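Local coordinates for OxyA protein (Actinoplanes teichomyceticus, PDB 5HH3) that probably acts as a heme-dependent cytochrome P450 that cross-links phenolic side chains to cyclise the peptide precursor of a glycopeptide antibiotic, at residues Leu159-Asp164 / Asn197-Arg202; Ala201-Asp206 / Val214-Tyr219. All coordinates share one frame; numbering follows the deposited sequence.

Contact 1 (Leu159-Asp164 / Asn197-Arg202); sequences LGIPRD and NKMTAR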
# COMPACT_ATOMS: atom_id res chain seq x y z
N LEU B 159 3.45 -31.54 -5.56
CA LEU B 159 1.99 -31.57 -5.68
C LEU B 159 1.43 -32.75 -6.47
O LEU B 159 0.23 -32.99 -6.41
CB LEU B 159 1.47 -30.30 -6.34
CG LEU B 159 1.67 -29.00 -5.58
CD1 LEU B 159 1.02 -27.91 -6.40
CD2 LEU B 159 1.05 -29.07 -4.17
N GLY B 160 2.25 -33.46 -7.23
CA GLY B 160 1.79 -34.56 -8.05
C GLY B 160 1.19 -34.13 -9.37
O GLY B 160 0.40 -34.87 -9.95
N ILE B 161 1.53 -32.93 -9.87
CA ILE B 161 1.06 -32.53 -11.20
C ILE B 161 1.86 -33.37 -12.22
O ILE B 161 3.08 -33.39 -12.14
CB ILE B 161 1.28 -31.01 -11.48
CG1 ILE B 161 0.77 -30.10 -10.35
CG2 ILE B 161 0.62 -30.62 -12.80
CD1 ILE B 161 -0.67 -30.34 -9.94
N PRO B 162 1.18 -34.09 -13.15
CA PRO B 162 1.96 -34.82 -14.15
C PRO B 162 2.80 -33.88 -14.99
O PRO B 162 2.39 -32.74 -15.22
CB PRO B 162 0.89 -35.52 -15.00
CG PRO B 162 -0.28 -35.68 -14.10
CD PRO B 162 -0.25 -34.46 -13.21
N ARG B 163 3.96 -34.37 -15.43
CA ARG B 163 4.94 -33.55 -16.16
C ARG B 163 4.37 -32.85 -17.39
O ARG B 163 4.70 -31.69 -17.65
CB ARG B 163 6.14 -34.41 -16.56
CG ARG B 163 7.03 -34.77 -15.39
CD ARG B 163 7.79 -33.55 -14.93
NE ARG B 163 8.67 -33.80 -13.80
CZ ARG B 163 9.97 -34.11 -13.87
NH1 ARG B 163 10.59 -34.29 -15.03
NH2 ARG B 163 10.66 -34.26 -12.74
N ASP B 164 3.52 -33.55 -18.12
CA ASP B 164 2.84 -33.00 -19.31
C ASP B 164 2.02 -31.75 -19.03
O ASP B 164 1.89 -30.89 -19.91
CB ASP B 164 1.93 -34.07 -19.93
CG ASP B 164 2.70 -35.12 -20.72
OD1 ASP B 164 3.96 -35.07 -20.76
OD2 ASP B 164 2.03 -36.02 -21.30
N ASN B 197 -9.76 -28.41 -9.35
CA ASN B 197 -11.02 -29.03 -8.94
C ASN B 197 -11.14 -30.48 -9.40
O ASN B 197 -11.65 -31.31 -8.65
CB ASN B 197 -12.22 -28.22 -9.44
CG ASN B 197 -12.37 -26.88 -8.74
OD1 ASN B 197 -11.78 -26.62 -7.69
ND2 ASN B 197 -13.20 -26.02 -9.32
N LYS B 198 -10.68 -30.78 -10.60
CA LYS B 198 -10.64 -32.17 -11.08
C LYS B 198 -9.66 -33.01 -10.26
O LYS B 198 -10.00 -34.10 -9.80
CB LYS B 198 -10.26 -32.25 -12.57
CG LYS B 198 -11.38 -31.81 -13.49
CD LYS B 198 -10.89 -31.68 -14.92
CE LYS B 198 -12.00 -31.17 -15.82
NZ LYS B 198 -11.46 -30.79 -17.16
N MET B 199 -8.45 -32.47 -10.09
CA MET B 199 -7.41 -33.10 -9.28
C MET B 199 -7.87 -33.42 -7.85
O MET B 199 -7.56 -34.49 -7.32
CB MET B 199 -6.19 -32.20 -9.22
CG MET B 199 -5.08 -32.72 -8.34
SD MET B 199 -3.45 -32.14 -8.87
CE MET B 199 -3.21 -33.22 -10.28
N THR B 200 -8.59 -32.49 -7.25
CA THR B 200 -9.22 -32.72 -5.95
C THR B 200 -10.24 -33.86 -6.01
O THR B 200 -10.19 -34.77 -5.18
CB THR B 200 -9.89 -31.45 -5.41
OG1 THR B 200 -8.88 -30.45 -5.19
CG2 THR B 200 -10.54 -31.71 -4.11
N ALA B 201 -11.14 -33.82 -6.98
CA ALA B 201 -12.12 -34.89 -7.16
C ALA B 201 -11.44 -36.24 -7.35
O ALA B 201 -11.84 -37.22 -6.73
CB ALA B 201 -13.07 -34.59 -8.32
N ARG B 202 -10.39 -36.28 -8.17
CA ARG B 202 -9.61 -37.52 -8.37
C ARG B 202 -9.02 -38.04 -7.07
O ARG B 202 -9.23 -39.19 -6.71
CB ARG B 202 -8.53 -37.34 -9.44
CG ARG B 202 -9.08 -37.51 -10.86
CD ARG B 202 -7.99 -37.47 -11.93
NE ARG B 202 -7.60 -36.09 -12.29
CZ ARG B 202 -6.47 -35.46 -11.94
NH1 ARG B 202 -5.53 -36.04 -11.18
NH2 ARG B 202 -6.29 -34.21 -12.35

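Contact 2 (Ala201-Asp206 / Val214-Tyr219); sequences ARTRRD and VVVREY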
# COMPACT_ATOMS: atom_id res chain seq x y z
N ALA B 201 -11.14 -33.82 -6.98
CA ALA B 201 -12.12 -34.89 -7.16
C ALA B 201 -11.44 -36.24 -7.35
O ALA B 201 -11.84 -37.22 -6.73
CB ALA B 201 -13.07 -34.59 -8.32
N ARG B 202 -10.39 -36.28 -8.17
CA ARG B 202 -9.61 -37.52 -8.37
C ARG B 202 -9.02 -38.04 -7.07
O ARG B 202 -9.23 -39.19 -6.71
CB ARG B 202 -8.53 -37.34 -9.44
CG ARG B 202 -9.08 -37.51 -10.86
CD ARG B 202 -7.99 -37.47 -11.93
NE ARG B 202 -7.60 -36.09 -12.29
CZ ARG B 202 -6.47 -35.46 -11.94
NH1 ARG B 202 -5.53 -36.04 -11.18
NH2 ARG B 202 -6.29 -34.21 -12.35
N THR B 203 -8.34 -37.15 -6.34
CA THR B 203 -7.74 -37.51 -5.05
C THR B 203 -8.76 -38.07 -4.06
O THR B 203 -8.53 -39.14 -3.48
CB THR B 203 -7.01 -36.30 -4.45
OG1 THR B 203 -6.08 -35.81 -5.42
CG2 THR B 203 -6.26 -36.67 -3.17
N ARG B 204 -9.89 -37.38 -3.89
CA ARG B 204 -10.95 -37.86 -2.99
C ARG B 204 -11.52 -39.24 -3.35
O ARG B 204 -12.03 -39.93 -2.48
CB ARG B 204 -12.09 -36.84 -2.85
CG ARG B 204 -11.72 -35.61 -2.04
CD ARG B 204 -12.92 -34.74 -1.75
NE ARG B 204 -12.52 -33.39 -1.35
CZ ARG B 204 -12.12 -33.02 -0.13
NH1 ARG B 204 -11.99 -33.89 0.87
NH2 ARG B 204 -11.81 -31.75 0.09
N ARG B 205 -11.45 -39.65 -4.62
CA ARG B 205 -11.86 -41.02 -5.01
C ARG B 205 -10.82 -42.06 -4.59
O ARG B 205 -11.17 -43.07 -3.98
CB ARG B 205 -12.18 -41.11 -6.51
CG ARG B 205 -13.48 -40.40 -6.89
CD ARG B 205 -13.86 -40.56 -8.36
NE ARG B 205 -14.58 -39.37 -8.85
CZ ARG B 205 -14.03 -38.28 -9.42
NH1 ARG B 205 -12.71 -38.18 -9.63
NH2 ARG B 205 -14.81 -37.27 -9.80
N ASP B 206 -9.54 -41.82 -4.89
CA ASP B 206 -8.44 -42.66 -4.37
C ASP B 206 -7.18 -41.84 -4.02
O ASP B 206 -6.45 -41.38 -4.91
CB ASP B 206 -8.11 -43.85 -5.30
CG ASP B 206 -8.17 -43.50 -6.77
OD1 ASP B 206 -7.54 -42.49 -7.17
OD2 ASP B 206 -8.83 -44.24 -7.54
N VAL B 214 -1.88 -37.43 0.68
CA VAL B 214 -1.48 -37.44 2.09
C VAL B 214 -2.51 -36.69 2.95
O VAL B 214 -2.96 -37.21 3.97
CB VAL B 214 -0.07 -36.83 2.26
CG1 VAL B 214 0.24 -36.46 3.72
CG2 VAL B 214 0.97 -37.80 1.72
N VAL B 215 -2.86 -35.48 2.53
CA VAL B 215 -3.79 -34.65 3.30
C VAL B 215 -5.18 -35.30 3.35
O VAL B 215 -5.76 -35.47 4.43
CB VAL B 215 -3.88 -33.22 2.72
CG1 VAL B 215 -4.96 -32.41 3.43
CG2 VAL B 215 -2.53 -32.50 2.83
N VAL B 216 -5.70 -35.68 2.20
CA VAL B 216 -7.04 -36.25 2.12
C VAL B 216 -7.15 -37.54 2.94
O VAL B 216 -8.20 -37.81 3.50
CB VAL B 216 -7.49 -36.43 0.64
CG1 VAL B 216 -8.76 -37.26 0.53
CG2 VAL B 216 -7.69 -35.06 -0.00
N ARG B 217 -6.08 -38.33 3.01
CA ARG B 217 -6.08 -39.58 3.80
C ARG B 217 -6.24 -39.33 5.30
O ARG B 217 -7.01 -40.00 5.97
CB ARG B 217 -4.79 -40.39 3.59
CG ARG B 217 -4.94 -41.55 2.63
CD ARG B 217 -3.59 -41.99 2.08
NE ARG B 217 -3.74 -43.18 1.26
CZ ARG B 217 -2.74 -43.81 0.64
NH1 ARG B 217 -1.49 -43.38 0.74
NH2 ARG B 217 -3.01 -44.89 -0.09
N GLU B 218 -5.47 -38.38 5.81
CA GLU B 218 -5.45 -38.12 7.23
C GLU B 218 -6.60 -37.21 7.64
O GLU B 218 -7.09 -37.32 8.76
CB GLU B 218 -4.11 -37.50 7.64
CG GLU B 218 -3.84 -37.62 9.14
CD GLU B 218 -2.42 -37.24 9.52
OE1 GLU B 218 -1.47 -37.73 8.87
OE2 GLU B 218 -2.26 -36.45 10.49
N TYR B 219 -7.04 -36.33 6.74
CA TYR B 219 -7.96 -35.24 7.10
C TYR B 219 -8.99 -34.94 6.03
O TYR B 219 -9.43 -33.79 5.91
CB TYR B 219 -7.14 -33.98 7.38
CG TYR B 219 -6.57 -33.91 8.76
CD1 TYR B 219 -7.42 -33.80 9.87
CD2 TYR B 219 -5.19 -33.95 8.98
CE1 TYR B 219 -6.91 -33.73 11.15
CE2 TYR B 219 -4.67 -33.87 10.26
CZ TYR B 219 -5.53 -33.76 11.35
OH TYR B 219 -5.02 -33.66 12.63

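Contact 1 (Leu159-Asp164 / Asn197-Arg202)
Ile-161 and Met-199 meet by van der Waals contact, their side chains crossing at about a right angle. The delta methyl of the isoleucine does the touching, with CD1 of Ile-161 3.5 Å from SD of Met-199 and 3.9 Å from its CE. The side chain of Met-199 leaves the helix toward the loop, with CG anti to the backbone N (chi1 176°), and the bend at chi3 (-76°) turns the terminal methyl to where CE of Met-199 lies 4.0 Å from the carbonyl O of Gly-160 and 4.3 Å from the ring atom CD of Pro-162. Within the helix, the guanidinium of Arg-202 turns its edge to the same methyl, CE of Met-199 lying in its plane, while CA of Met-199 sits above one face, toward its rim.

The polar bonds stay within the loop and its flanking helices. Gly-160, with positive phi (81°), ends helix 142-159 in a Schellman motif, and O of Ile-161 accepts a bond from NE2 of Gln-166. Tyr-195 packs against Ile-161 and Pro-162, and Phe-212 against Met-199. In cytochrome P450 terms, this is the short E-F connection packing against helix G through Met-199.

Contact 2 (Ala201-Asp206 / Val214-Tyr219)
Thr-203 and Arg-204 receive the side chain of Val-216 where helices G (182-205) and H (211-219) of the cytochrome P450 fold pack together, close to the short loop that joins them. The backbones come near each other here, CA of Arg-204 lying 6.6 Å from CA of Val-216, and the small beta-branched valine fits between them.

Thr-203 is the first residue along helix G to touch. With chi1 at -54°, its methyl is anti to the backbone N and OG1 is anti to the carbonyl carbon. CG2 is therefore presented to helix H, while the hydroxyl is hydrogen-bonded to O of Met-199 one turn earlier, so the face it offers Val-216 is apolar. CG2 of Thr-203 stands 3.8 Å from CG2 of Val-216 and 4.0 Å from its CB.

Arg-204 follows and meets the other branch of the valine with its CA and CG. Its nearly extended chain carries the guanidinium alongside and past the CG2 side of Val-216, where NH1 is hydrogen-bonded to O of Gly-220 and NH2 forms a salt bridge with OD1 of Asp-225 and a hydrogen bond to O of Ile-223. These bonds tie the charged end to the connection after helix H and to the first residue of helix 225-256, whose Leu-228 also touches Val-216 and Arg-204.

Asp-206 leaves helical geometry, and the chain turns into the loop. The valine thus divides its methyls between two successive residues. CG2 goes to Thr-203, whereas CG1 of Val-216 lies 4.2 Å from CA of Arg-204 and 4.3 Å from CG of Arg-204.

How the contacts relate
Both contacts draw on the C-terminal part of helix 182-205, contact 2 beginning at Ala-201 and Arg-202, where contact 1 ends, and their centres lie about 11 Å apart. Met-199 carries contact 1 and Thr-203 helps carry contact 2, so consecutive turns of one helix serve the loop after helix 142-159 and then helix 211-219. Helix 211-219 also reaches contact 1, where its Phe-212 touches Met-199 and Thr-200. Helix 225-256 lies beside both, meeting Leu-159 and Thr-200 in the first and Arg-204 and Val-216 in the second. Both contacts lie away from the annotated heme-binding residues; the side chain of Ile-161 is about 13 Å from a bound heme.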